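Local coordinates for DUF871 domain-containing protein (Enterococcus faecalis, PDB 2P0O) that is of unestablished function but is probably a 6-phospho-N-acetylmuramidase that hydrolyses phosphorylated cell-wall sugars, at residues Val208-Asp213 / Asp217-Gly222; Thr176-Asp181 / Glu196-Gln201; Ala143-Tyr148 / Thr153-Thr158; Leu118-Ile123 / Arg165-Leu170; Ile21-Met26 / Glu62-Met67. All blocks are in the same frame, centred on the assembly; numbering follows the deposited sequence.

Contact 1: Val208-Asp213 / Asp217-Gly222. With NA (sodium ion), chain C.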
# COMPACT_ATOMS: atom_id res chain seq x y z
N VAL A 208 -3.59 -0.55 2.06
CA VAL A 208 -5.03 -0.60 2.18
C VAL A 208 -5.57 0.49 3.12
O VAL A 208 -6.55 1.17 2.78
CB VAL A 208 -5.52 -2.04 2.54
CG1 VAL A 208 -7.05 -2.07 2.68
CG2 VAL A 208 -5.10 -3.01 1.45
N GLY A 209 -4.95 0.66 4.29
CA GLY A 209 -5.43 1.68 5.23
C GLY A 209 -5.35 3.08 4.63
O GLY A 209 -6.30 3.85 4.72
N LEU A 210 -4.24 3.38 3.97
CA LEU A 210 -4.06 4.69 3.36
C LEU A 210 -5.07 4.94 2.26
O LEU A 210 -5.63 6.02 2.17
CB LEU A 210 -2.64 4.83 2.80
CG LEU A 210 -1.59 5.18 3.83
CD1 LEU A 210 -0.26 5.35 3.11
CD2 LEU A 210 -1.95 6.48 4.62
N MSE A 211 -5.30 3.93 1.44
CA MSE A 211 -6.24 4.02 0.34
C MSE A 211 -7.65 4.32 0.85
O MSE A 211 -8.42 5.02 0.19
CB MSE A 211 -6.21 2.74 -0.49
CG MSE A 211 -6.85 2.90 -1.90
SE MSE A 211 -5.79 4.15 -3.06
CE MSE A 211 -7.33 5.23 -3.54
N ALA A 212 -8.00 3.80 2.03
CA ALA A 212 -9.33 4.06 2.60
C ALA A 212 -9.46 5.51 3.06
O ALA A 212 -10.55 6.02 3.26
CB ALA A 212 -9.63 3.10 3.75
N ASP A 213 -8.33 6.20 3.24
CA ASP A 213 -8.41 7.58 3.72
C ASP A 213 -9.04 8.46 2.64
O ASP A 213 -8.61 8.40 1.48
CB ASP A 213 -7.04 8.09 4.12
CG ASP A 213 -7.11 9.46 4.74
OD1 ASP A 213 -7.13 9.54 5.99
OD2 ASP A 213 -7.17 10.46 3.99
N ASP A 217 -5.30 9.71 -2.73
CA ASP A 217 -5.82 9.21 -3.99
C ASP A 217 -5.05 8.00 -4.48
O ASP A 217 -5.60 7.15 -5.18
CB ASP A 217 -5.86 10.32 -5.04
CG ASP A 217 -6.73 11.48 -4.60
OD1 ASP A 217 -7.96 11.31 -4.53
OD2 ASP A 217 -6.18 12.56 -4.30
N ALA A 218 -3.78 7.88 -4.06
CA ALA A 218 -2.92 6.81 -4.56
C ALA A 218 -1.86 6.39 -3.57
O ALA A 218 -1.37 7.21 -2.78
CB ALA A 218 -2.29 7.21 -5.88
N VAL A 219 -1.52 5.11 -3.60
CA VAL A 219 -0.49 4.57 -2.72
C VAL A 219 0.52 3.76 -3.53
O VAL A 219 0.12 2.85 -4.28
CB VAL A 219 -1.10 3.69 -1.60
CG1 VAL A 219 0.01 3.25 -0.63
CG2 VAL A 219 -2.16 4.46 -0.83
N TYR A 220 1.81 4.09 -3.36
CA TYR A 220 2.93 3.45 -4.04
C TYR A 220 3.88 2.75 -3.08
O TYR A 220 4.23 3.28 -2.03
CB TYR A 220 3.73 4.49 -4.85
CG TYR A 220 3.09 4.82 -6.19
CD1 TYR A 220 1.77 5.33 -6.25
CD2 TYR A 220 3.79 4.64 -7.40
CE1 TYR A 220 1.17 5.63 -7.48
CE2 TYR A 220 3.19 4.95 -8.66
CZ TYR A 220 1.88 5.45 -8.67
OH TYR A 220 1.26 5.77 -9.85
N ILE A 221 4.34 1.57 -3.47
CA ILE A 221 5.45 0.92 -2.78
C ILE A 221 6.70 1.77 -3.04
O ILE A 221 7.06 2.00 -4.20
CB ILE A 221 5.72 -0.54 -3.28
CG1 ILE A 221 4.40 -1.31 -3.50
CG2 ILE A 221 6.69 -1.26 -2.31
CD1 ILE A 221 3.54 -1.42 -2.24
N GLY A 222 7.35 2.19 -1.95
CA GLY A 222 8.58 2.99 -2.05
C GLY A 222 9.80 2.17 -2.39
O GLY A 222 10.62 2.58 -3.23
NA NA C . -8.68 7.30 -0.50
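Leu210 and Met211 meet Val219 in a buried, mainly apolar contact between the C-terminal end of helix 203-212 and strand 218-221, the eighth strand of the barrel. The short helical and strand segments run nearly antiparallel, at 159°, with their axes 8.0 Å apart. One methyl group does much of the work: Val219 CG2 lies 3.7 Å from Leu210 CB and also rests beside the backbone of Met211, so it reaches the base of the Leu210 side chain and the helix backbone. Met211, present as selenomethionine, takes a different route. Its CG stands anti to the backbone N (chi1 -163°), and bends at the next two torsions carry the selenium alongside the strand, with SE 4.3 Å from Val219 CG2. Its methyl then comes close to the strand entrance, CE lying 3.1 Å from Asp217 O. This is the closing step of a beta-alpha-beta unit of the TIM barrel, in which strand 173-178 leads through helix 203-212 to strand 218-221. The loop between helix and strand, together with the helix end, binds a sodium ion, held by Met211 O at 2.4 Å and Asp213 O at 2.3 Å, with Val216 O as a third protein ligand. The Asp217 carboxylate is engaged elsewhere, pairing with Lys168 and accepting from the backbone N of Val174.

Contact 2: Thr176-Asp181 / Glu196-Gln201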
# COMPACT_ATOMS: atom_id res chain seq x y z
N THR A 176 1.06 9.07 -2.05
CA THR A 176 1.85 8.76 -0.88
C THR A 176 2.55 7.41 -1.08
O THR A 176 2.14 6.59 -1.92
CB THR A 176 0.93 8.70 0.37
OG1 THR A 176 1.74 8.51 1.53
CG2 THR A 176 -0.06 7.55 0.28
N PHE A 177 3.60 7.17 -0.30
CA PHE A 177 4.31 5.91 -0.35
C PHE A 177 4.04 5.02 0.87
O PHE A 177 3.70 5.51 1.95
CB PHE A 177 5.83 6.13 -0.44
CG PHE A 177 6.28 6.78 -1.73
CD1 PHE A 177 6.49 6.01 -2.88
CD2 PHE A 177 6.47 8.15 -1.79
CE1 PHE A 177 6.92 6.59 -4.07
CE2 PHE A 177 6.93 8.76 -2.97
CZ PHE A 177 7.13 7.98 -4.13
N VAL A 178 4.22 3.72 0.68
CA VAL A 178 4.40 2.83 1.81
C VAL A 178 5.73 2.12 1.54
O VAL A 178 6.16 2.02 0.39
CB VAL A 178 3.23 1.80 1.97
CG1 VAL A 178 1.93 2.52 2.36
CG2 VAL A 178 3.02 0.95 0.70
N PRO A 179 6.36 1.57 2.60
CA PRO A 179 7.60 0.84 2.37
C PRO A 179 7.32 -0.54 1.76
O PRO A 179 6.17 -1.02 1.81
CB PRO A 179 8.20 0.72 3.78
CG PRO A 179 6.99 0.66 4.69
CD PRO A 179 5.95 1.56 4.02
N GLY A 180 8.33 -1.14 1.17
CA GLY A 180 8.24 -2.53 0.74
C GLY A 180 9.02 -3.43 1.70
O GLY A 180 9.81 -2.94 2.52
N ASP A 181 8.81 -4.74 1.59
CA ASP A 181 9.42 -5.70 2.51
C ASP A 181 10.07 -6.88 1.81
O ASP A 181 10.37 -7.88 2.47
CB ASP A 181 8.36 -6.20 3.51
CG ASP A 181 7.19 -6.93 2.81
OD1 ASP A 181 7.03 -6.79 1.58
OD2 ASP A 181 6.41 -7.61 3.51
N GLU A 196 5.93 7.63 9.39
CA GLU A 196 6.83 6.88 10.28
C GLU A 196 6.14 5.68 10.94
O GLU A 196 6.80 4.71 11.24
CB GLU A 196 7.43 7.78 11.36
CG GLU A 196 8.71 7.18 12.07
CD GLU A 196 9.79 6.71 11.09
OE1 GLU A 196 9.90 7.27 9.95
OE2 GLU A 196 10.51 5.76 11.44
N LYS A 197 4.83 5.77 11.22
CA LYS A 197 4.13 4.64 11.84
C LYS A 197 4.14 3.39 10.94
O LYS A 197 3.82 2.30 11.38
CB LYS A 197 2.69 5.03 12.22
CG LYS A 197 1.82 5.28 10.98
CD LYS A 197 0.33 5.48 11.39
CE LYS A 197 -0.47 5.87 10.14
NZ LYS A 197 -1.88 6.15 10.44
N HIS A 198 4.49 3.54 9.67
CA HIS A 198 4.56 2.39 8.79
C HIS A 198 5.92 1.72 8.75
O HIS A 198 6.09 0.72 8.07
CB HIS A 198 4.11 2.77 7.39
CG HIS A 198 2.64 3.03 7.31
ND1 HIS A 198 2.07 3.80 6.31
CD2 HIS A 198 1.62 2.63 8.10
CE1 HIS A 198 0.76 3.85 6.49
NE2 HIS A 198 0.46 3.16 7.58
N ARG A 199 6.87 2.26 9.51
CA ARG A 199 8.24 1.77 9.51
C ARG A 199 8.25 0.32 9.98
O ARG A 199 7.81 0.02 11.09
CB ARG A 199 9.13 2.65 10.42
CG ARG A 199 10.59 2.14 10.62
CD ARG A 199 11.53 2.66 9.55
NE ARG A 199 11.41 4.10 9.32
CZ ARG A 199 11.80 4.72 8.20
NH1 ARG A 199 12.35 4.04 7.20
NH2 ARG A 199 11.66 6.04 8.12
N GLY A 200 8.76 -0.55 9.12
CA GLY A 200 8.86 -1.97 9.42
C GLY A 200 7.51 -2.66 9.53
O GLY A 200 7.44 -3.75 10.11
N GLN A 201 6.44 -2.03 9.01
CA GLN A 201 5.10 -2.63 9.11
C GLN A 201 4.69 -3.37 7.81
O GLN A 201 5.32 -3.20 6.77
CB GLN A 201 4.02 -1.59 9.49
CG GLN A 201 4.18 -0.89 10.86
CD GLN A 201 4.44 -1.86 12.02
OE1 GLN A 201 3.67 -2.78 12.27
NE2 GLN A 201 5.54 -1.64 12.72
O HOH W 1 3.84 5.36 4.66
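His198 packs against Pro179 and Val178 where strand 173-178 runs out into the following loop. Pro179 CG touches the backbone of the histidine, 3.5 Å from His198 O. The two side chains cross at about a right angle, with Pro179 CD 4.0 Å from His198 CB. Val178 adds a looser touch, its CG1 approaching His198 ND1 obliquely at 4.2 Å. A water at the edge of the imidazole, in its plane, also belongs to this shell; it lies 2.9 Å from His198 ND1 and donates to Phe177 O at 2.7 Å. Further out, a short 3-10 segment, 196-198, is followed by a type II turn from His198 to Gln201, closed by Gln201 N donating to His198 O and helped by the positive phi of Gly200. Arg199 grips Glu196 side-on, NE meeting OE2 at 2.8 Å in an almost straight bond (172°) while NH2 takes OE1. Both partners are engaged elsewhere too, Glu196 by the backbone N atoms of Glu152 and Gly154, Arg199 by the carbonyls of Tyr148 and Ala190. In TIM barrels the loops at this C-terminal end of the strands usually surround the active site, although no role is established for these residues. The chemistry implies a loop probably held in shape by polar bonds within it and to neighbouring loops, presenting a histidine that meets the strand through close packing and a bridging water.

Contact 3: Ala143-Tyr148 / Thr153-Thr158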
# COMPACT_ATOMS: atom_id res chain seq x y z
N ALA A 143 0.13 15.87 -6.23
CA ALA A 143 1.00 16.27 -5.14
C ALA A 143 1.52 14.99 -4.51
O ALA A 143 0.73 14.22 -3.95
CB ALA A 143 0.24 17.12 -4.12
N TRP A 144 2.82 14.74 -4.68
CA TRP A 144 3.48 13.54 -4.14
C TRP A 144 4.22 13.82 -2.84
O TRP A 144 5.05 14.74 -2.76
CB TRP A 144 4.51 12.96 -5.11
CG TRP A 144 3.95 12.31 -6.29
CD1 TRP A 144 3.32 12.92 -7.34
CD2 TRP A 144 3.97 10.91 -6.59
NE1 TRP A 144 2.93 11.99 -8.26
CE2 TRP A 144 3.31 10.74 -7.83
CE3 TRP A 144 4.45 9.77 -5.91
CZ2 TRP A 144 3.15 9.49 -8.44
CZ3 TRP A 144 4.28 8.51 -6.51
CH2 TRP A 144 3.63 8.39 -7.76
N HIS A 145 3.92 13.02 -1.83
CA HIS A 145 4.71 13.04 -0.62
C HIS A 145 6.05 12.40 -0.88
O HIS A 145 6.23 11.70 -1.87
CB HIS A 145 3.99 12.27 0.47
CG HIS A 145 2.85 13.03 1.06
ND1 HIS A 145 3.02 13.98 2.04
CD2 HIS A 145 1.52 12.96 0.82
CE1 HIS A 145 1.85 14.49 2.36
NE2 HIS A 145 0.92 13.88 1.64
N ASN A 146 6.98 12.68 -0.00
CA ASN A 146 8.27 12.08 -0.05
C ASN A 146 8.28 10.76 0.68
O ASN A 146 7.29 10.41 1.34
CB ASN A 146 9.25 13.03 0.61
CG ASN A 146 9.42 14.32 -0.16
OD1 ASN A 146 9.34 14.34 -1.39
ND2 ASN A 146 9.71 15.41 0.55
N TYR A 147 9.40 10.04 0.57
CA TYR A 147 9.67 8.90 1.47
C TYR A 147 10.91 9.13 2.30
O TYR A 147 11.67 10.07 2.06
CB TYR A 147 9.74 7.56 0.73
CG TYR A 147 10.68 7.56 -0.46
CD1 TYR A 147 12.05 7.60 -0.28
CD2 TYR A 147 10.18 7.49 -1.76
CE1 TYR A 147 12.94 7.60 -1.37
CE2 TYR A 147 11.05 7.49 -2.85
CZ TYR A 147 12.42 7.53 -2.64
OH TYR A 147 13.30 7.51 -3.69
N TYR A 148 11.12 8.29 3.31
CA TYR A 148 12.09 8.62 4.35
C TYR A 148 12.95 7.43 4.65
O TYR A 148 12.54 6.60 5.46
CB TYR A 148 11.36 9.16 5.59
CG TYR A 148 10.59 10.40 5.25
CD1 TYR A 148 11.22 11.67 5.25
CD2 TYR A 148 9.29 10.32 4.84
CE1 TYR A 148 10.50 12.82 4.87
CE2 TYR A 148 8.58 11.46 4.46
CZ TYR A 148 9.18 12.68 4.46
OH TYR A 148 8.43 13.78 4.09
N THR A 153 12.33 9.65 10.80
CA THR A 153 12.22 10.93 10.09
C THR A 153 10.92 11.05 9.24
O THR A 153 10.65 12.11 8.65
CB THR A 153 13.48 11.19 9.21
OG1 THR A 153 13.51 10.22 8.14
CG2 THR A 153 14.76 11.13 10.03
N GLY A 154 10.11 9.99 9.19
CA GLY A 154 8.82 10.02 8.49
C GLY A 154 7.84 10.96 9.19
O GLY A 154 7.99 11.30 10.39
N ILE A 155 6.83 11.37 8.42
CA ILE A 155 5.88 12.36 8.87
C ILE A 155 4.84 11.70 9.76
O ILE A 155 4.71 10.47 9.76
CB ILE A 155 5.21 13.07 7.67
CG1 ILE A 155 4.23 12.15 6.96
CG2 ILE A 155 6.29 13.56 6.67
CD1 ILE A 155 3.62 12.81 5.66
N GLY A 156 4.14 12.53 10.53
CA GLY A 156 3.11 12.08 11.45
C GLY A 156 1.73 12.15 10.83
O GLY A 156 1.52 12.87 9.84
N THR A 157 0.79 11.41 11.42
CA THR A 157 -0.56 11.27 10.82
C THR A 157 -1.30 12.61 10.74
O THR A 157 -1.97 12.91 9.73
CB THR A 157 -1.38 10.22 11.61
OG1 THR A 157 -0.80 8.93 11.38
CG2 THR A 157 -2.86 10.20 11.15
N THR A 158 -1.15 13.41 11.79
CA THR A 158 -1.82 14.70 11.95
C THR A 158 -1.41 15.69 10.86
O THR A 158 -2.28 16.29 10.19
CB THR A 158 -1.52 15.28 13.38
OG1 THR A 158 -2.12 14.44 14.37
CG2 THR A 158 -2.04 16.72 13.57
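Tyr148 lies along the chain at Thr153-Ile155, within the loop that leads from strand 141-144 to helix 157-169 in one beta-alpha-beta unit of the TIM barrel. At its base, Tyr148 CB is 3.5 Å from Thr153 OG1, a hydroxyl whose hydrogen-bond partner is Arg150 O. Next, the ring passes close to the backbone: Tyr148 CG and CD2 both approach Gly154 CA, the latter at 3.7 Å, while Thr153 O lies over one ring face, 3.5 Å from Tyr148 CD1. Toward the far end, the CG2 methyl branch of Ile155 takes over, 3.7 Å from Tyr148 CZ and 3.4 Å from Tyr148 OH, the two side chains crossing at about a right angle. Ile155 also reaches a second ring with its other branch. With chi1 at 72°, CG1 sits between the backbone N and the carbonyl carbon, which sends the chain toward His145, itself held at NE2 by Asn164 OD1. There Ile155 CD1 comes to rest 3.9 Å from His145 ND1.

Contact 4: Leu118-Ile123 / Arg165-Leu170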
# COMPACT_ATOMS: atom_id res chain seq x y z
N LEU A 118 4.00 17.40 -8.12
CA LEU A 118 4.40 18.43 -7.16
C LEU A 118 4.92 17.75 -5.88
O LEU A 118 4.71 16.55 -5.66
CB LEU A 118 3.24 19.35 -6.81
CG LEU A 118 2.42 19.89 -7.99
CD1 LEU A 118 1.19 20.59 -7.45
CD2 LEU A 118 3.29 20.85 -8.81
N ASN A 119 5.61 18.54 -5.07
CA ASN A 119 6.11 18.06 -3.81
C ASN A 119 5.09 18.46 -2.74
O ASN A 119 4.91 19.62 -2.44
CB ASN A 119 7.50 18.65 -3.57
CG ASN A 119 8.13 18.18 -2.26
OD1 ASN A 119 7.43 17.77 -1.32
ND2 ASN A 119 9.45 18.20 -2.19
N ALA A 120 4.38 17.47 -2.20
CA ALA A 120 3.29 17.71 -1.23
C ALA A 120 3.70 18.60 -0.05
O ALA A 120 2.92 19.45 0.38
CB ALA A 120 2.70 16.40 -0.75
N SER A 121 4.94 18.45 0.42
CA SER A 121 5.46 19.15 1.59
C SER A 121 5.91 20.59 1.35
O SER A 121 5.94 21.38 2.29
CB SER A 121 6.64 18.39 2.18
OG SER A 121 6.29 17.03 2.33
N THR A 122 6.32 20.93 0.13
CA THR A 122 6.87 22.27 -0.11
C THR A 122 5.95 23.16 -0.93
O THR A 122 6.18 24.38 -0.99
CB THR A 122 8.21 22.23 -0.89
OG1 THR A 122 7.97 21.75 -2.23
CG2 THR A 122 9.25 21.36 -0.16
N ILE A 123 4.95 22.58 -1.59
CA ILE A 123 4.08 23.39 -2.42
C ILE A 123 3.41 24.44 -1.54
O ILE A 123 2.86 24.12 -0.48
CB ILE A 123 3.06 22.56 -3.28
CG1 ILE A 123 2.36 23.44 -4.33
CG2 ILE A 123 2.00 21.90 -2.43
CD1 ILE A 123 3.19 23.83 -5.54
N ARG A 165 -5.81 17.37 3.39
CA ARG A 165 -7.10 18.06 3.34
C ARG A 165 -6.97 19.38 2.60
O ARG A 165 -7.77 19.69 1.73
CB ARG A 165 -7.63 18.30 4.75
CG ARG A 165 -8.90 17.51 5.06
CD ARG A 165 -9.52 17.81 6.46
NE ARG A 165 -9.32 19.18 6.92
CZ ARG A 165 -10.16 20.20 6.71
NH1 ARG A 165 -11.28 20.02 6.01
NH2 ARG A 165 -9.86 21.40 7.18
N TRP A 166 -5.94 20.13 2.97
CA TRP A 166 -5.56 21.38 2.31
C TRP A 166 -5.31 21.13 0.83
O TRP A 166 -5.94 21.78 -0.02
CB TRP A 166 -4.30 21.93 2.98
CG TRP A 166 -3.74 23.19 2.39
CD1 TRP A 166 -4.30 24.45 2.45
CD2 TRP A 166 -2.49 23.34 1.69
NE1 TRP A 166 -3.48 25.37 1.82
CE2 TRP A 166 -2.36 24.71 1.35
CE3 TRP A 166 -1.48 22.46 1.31
CZ2 TRP A 166 -1.26 25.21 0.64
CZ3 TRP A 166 -0.38 22.95 0.63
CH2 TRP A 166 -0.28 24.31 0.29
N LEU A 167 -4.42 20.19 0.52
CA LEU A 167 -4.12 19.84 -0.88
C LEU A 167 -5.39 19.55 -1.66
O LEU A 167 -5.58 20.10 -2.74
CB LEU A 167 -3.11 18.67 -0.98
CG LEU A 167 -1.69 18.93 -0.46
CD1 LEU A 167 -0.90 17.63 -0.23
CD2 LEU A 167 -0.90 19.89 -1.34
N LYS A 168 -6.26 18.71 -1.12
CA LYS A 168 -7.49 18.33 -1.82
C LYS A 168 -8.45 19.52 -1.96
O LYS A 168 -9.18 19.64 -2.95
CB LYS A 168 -8.20 17.17 -1.12
CG LYS A 168 -7.39 15.86 -1.02
CD LYS A 168 -7.29 15.12 -2.34
CE LYS A 168 -8.59 14.43 -2.70
NZ LYS A 168 -8.69 14.19 -4.16
N GLU A 169 -8.44 20.39 -0.94
CA GLU A 169 -9.26 21.60 -0.92
C GLU A 169 -8.81 22.53 -2.03
O GLU A 169 -9.61 23.30 -2.56
CB GLU A 169 -9.10 22.31 0.42
CG GLU A 169 -10.41 22.71 1.10
CD GLU A 169 -10.48 22.18 2.53
OE1 GLU A 169 -9.62 22.58 3.37
OE2 GLU A 169 -11.39 21.35 2.81
N LEU A 170 -7.53 22.45 -2.38
CA LEU A 170 -6.93 23.22 -3.47
C LEU A 170 -7.10 22.56 -4.84
O LEU A 170 -6.56 23.06 -5.82
CB LEU A 170 -5.44 23.49 -3.22
CG LEU A 170 -4.98 24.37 -2.04
CD1 LEU A 170 -3.47 24.45 -2.02
CD2 LEU A 170 -5.59 25.77 -2.08
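Ala120 and Leu167 bring their CA atoms to 7.7 Å where the chain leaving strand 115-119 turns beside helix 157-169, a turn in which Asn119 O accepts from both Thr122 N and Ile123 N. Leu167 reaches across with its forked end. Its CD1 lies 3.8 Å from Ala120 CB, and its CD2 meets Ile123 CG2 at 3.7 Å, so the two branches touch two different residues of the turn. Trp166 comes alongside from the same helical turn. Its CG is anti to the backbone N (chi1 178°), which extends the indole toward Ile123; there CH2 approaches Ile123 O at 3.2 Å, the oxygen standing at the ring's edge and near its plane. Such an approach sets a carbonyl oxygen against the slightly positive C-H rim and is probably mildly favourable. The neighbouring CZ3 is 4.0 Å from Ile123 CG2, adding plain apolar contact. In the TIM barrel this joins the helix that links the sixth and seventh strands to the end of the fifth, between segments whose nearest ends are 42 residues apart in sequence. Helix 125-133 extends the same apolar layer, with Val128 against Ile123 and Leu125 against Trp166. One face of the indole is covered from within its own segment by Leu170 CD1, 3.5 Å above the plane and offset toward the rim. The turn itself is shaped by an Asx turn at its start: Asn119 OD1 accepts from Ser121 N at 3.1 Å, with the donor tilted 27° from the carbonyl plane.

Contact 5: Ile21-Met26 / Glu62-Met67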
# COMPACT_ATOMS: atom_id res chain seq x y z
N ILE A 21 9.62 -9.39 -14.30
CA ILE A 21 8.70 -10.35 -13.66
C ILE A 21 7.83 -9.65 -12.61
O ILE A 21 6.59 -9.73 -12.65
CB ILE A 21 9.46 -11.56 -13.06
CG1 ILE A 21 9.95 -12.47 -14.18
CG2 ILE A 21 8.55 -12.40 -12.18
CD1 ILE A 21 11.18 -13.30 -13.84
N TYR A 22 8.49 -8.94 -11.70
CA TYR A 22 7.84 -8.15 -10.67
C TYR A 22 6.81 -7.15 -11.19
O TYR A 22 5.67 -7.10 -10.68
CB TYR A 22 8.90 -7.41 -9.85
CG TYR A 22 8.34 -6.47 -8.79
CD1 TYR A 22 7.68 -6.96 -7.65
CD2 TYR A 22 8.50 -5.08 -8.91
CE1 TYR A 22 7.18 -6.06 -6.64
CE2 TYR A 22 8.01 -4.19 -7.94
CZ TYR A 22 7.37 -4.67 -6.81
OH TYR A 22 6.92 -3.75 -5.86
N ILE A 23 7.22 -6.32 -12.15
CA ILE A 23 6.33 -5.30 -12.72
C ILE A 23 5.04 -5.94 -13.29
O ILE A 23 3.91 -5.53 -12.97
CB ILE A 23 7.07 -4.45 -13.79
CG1 ILE A 23 8.12 -3.55 -13.15
CG2 ILE A 23 6.07 -3.60 -14.58
CD1 ILE A 23 9.13 -2.96 -14.15
N LYS A 24 5.23 -6.97 -14.10
CA LYS A 24 4.12 -7.70 -14.70
C LYS A 24 3.18 -8.33 -13.66
O LYS A 24 1.95 -8.22 -13.78
CB LYS A 24 4.64 -8.78 -15.66
CG LYS A 24 5.35 -8.23 -16.88
CD LYS A 24 5.56 -9.34 -17.95
CE LYS A 24 6.58 -8.87 -18.98
NZ LYS A 24 6.48 -9.56 -20.33
N LYS A 25 3.76 -8.96 -12.63
CA LYS A 25 2.95 -9.53 -11.55
C LYS A 25 2.18 -8.46 -10.79
O LYS A 25 1.02 -8.65 -10.45
CB LYS A 25 3.82 -10.29 -10.57
CG LYS A 25 4.03 -11.71 -10.98
CD LYS A 25 5.01 -12.40 -10.05
CE LYS A 25 5.37 -13.75 -10.65
NZ LYS A 25 6.22 -14.47 -9.67
N MSE A 26 2.83 -7.33 -10.52
CA MSE A 26 2.18 -6.25 -9.76
C MSE A 26 0.97 -5.70 -10.53
O MSE A 26 -0.09 -5.50 -9.94
CB MSE A 26 3.19 -5.17 -9.37
CG MSE A 26 4.20 -5.66 -8.33
SE MSE A 26 3.35 -6.26 -6.63
CE MSE A 26 3.38 -4.56 -5.67
N GLU A 62 2.10 -2.96 -20.68
CA GLU A 62 1.46 -3.41 -19.47
C GLU A 62 0.33 -2.46 -19.06
O GLU A 62 -0.43 -2.78 -18.16
CB GLU A 62 2.54 -3.55 -18.40
CG GLU A 62 2.33 -4.63 -17.38
CD GLU A 62 2.18 -6.02 -17.95
OE1 GLU A 62 2.92 -6.39 -18.89
OE2 GLU A 62 1.32 -6.77 -17.42
N LYS A 63 0.19 -1.33 -19.77
CA LYS A 63 -0.82 -0.29 -19.51
C LYS A 63 -0.68 0.28 -18.11
O LYS A 63 -1.58 0.19 -17.27
CB LYS A 63 -2.24 -0.77 -19.79
CG LYS A 63 -2.55 -0.98 -21.26
CD LYS A 63 -3.78 -1.82 -21.39
CE LYS A 63 -4.01 -2.27 -22.83
NZ LYS A 63 -5.00 -3.40 -22.82
N MSE A 64 0.49 0.86 -17.89
CA MSE A 64 0.84 1.41 -16.60
C MSE A 64 1.41 2.79 -16.81
O MSE A 64 2.02 3.08 -17.84
CB MSE A 64 1.86 0.53 -15.90
CG MSE A 64 1.35 -0.86 -15.61
SE MSE A 64 2.78 -1.94 -14.82
CE MSE A 64 2.71 -1.40 -12.93
N LYS A 65 1.20 3.64 -15.83
CA LYS A 65 1.69 4.99 -15.88
C LYS A 65 3.11 5.04 -15.34
O LYS A 65 3.54 4.12 -14.63
CB LYS A 65 0.73 5.88 -15.09
CG LYS A 65 -0.65 5.89 -15.74
CD LYS A 65 -1.60 6.85 -15.05
CE LYS A 65 -1.37 8.27 -15.53
NZ LYS A 65 -2.13 9.23 -14.68
N ILE A 66 3.84 6.10 -15.71
CA ILE A 66 5.17 6.35 -15.19
C ILE A 66 5.32 7.82 -14.82
O ILE A 66 5.28 8.70 -15.68
CB ILE A 66 6.31 6.01 -16.18
CG1 ILE A 66 6.26 4.55 -16.64
CG2 ILE A 66 7.64 6.28 -15.52
CD1 ILE A 66 7.34 4.20 -17.70
N MSE A 67 5.51 8.07 -13.53
CA MSE A 67 5.84 9.39 -13.06
C MSE A 67 7.36 9.38 -12.90
O MSE A 67 7.91 8.50 -12.20
CB MSE A 67 5.09 9.65 -11.75
CG MSE A 67 5.56 10.84 -10.89
SE MSE A 67 5.43 12.52 -11.90
CE MSE A 67 3.49 12.68 -12.18
O HOH W 2 0.79 -8.70 -15.91
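Glu62 OE2 and Lys24 O grip one water between them, each 2.5 Å from its oxygen, and the water donates to both. The bridge joins the carboxylate at the end of helix 48-62 to a backbone carbonyl of helix 17-28. The rest of the glutamate lies across the lysine at about a right angle: Glu62 OE1 is 3.7 Å from Lys24 CG, on the apolar root of that side chain. The lysine chain then runs on extended, leaving NZ 5.0 Å from Glu62 OE1, so any attraction between the charges acts without direct contact. Deeper in, Ile23 CG2 meets Met64 SE at 3.7 Å, Met64 being present as selenomethionine. A bend at chi3 (82°) turns its CE aside, so that the selenium makes the touch. The segments belong to the TIM barrel, in which helix 17-28 follows the first strand and 65-70 is the third. Leu55 and Ile58 of helix 48-62, which lies between them in the chain, also pack on Ile23. A Schellman motif ends that helix, with Lys63 at positive phi and Met64 N bonded to Ala59 O, after which Met64 points its CB toward helix 17-28. Lys63 O accepts from Lys27 NZ, one more tie to helix 17-28.

All five contacts serve one eight-stranded barrel, and their chemistry differs with their place in it. Contacts 1, 2 and 4 are buried: contacts 1 and 4 rely on small apolar touches, with a sodium ion added at a helix end in contact 1, while contact 2 packs proline and valine on a histidine beside a water. Contact 3 is a surface contact of a tyrosine ring on backbone and on an isoleucine, and contact 5, partly buried, mixes apolar packing with a water bridge. Contacts 3 and 4 share helix 157-169. Contacts 1 and 2 occupy neighbouring strands, joined by backbone bonds between Val178 and both Tyr220 and Gly222. The Asp217-Lys168 salt bridge connects contacts 1 and 4, whereas contacts 4 and 5 do not touch.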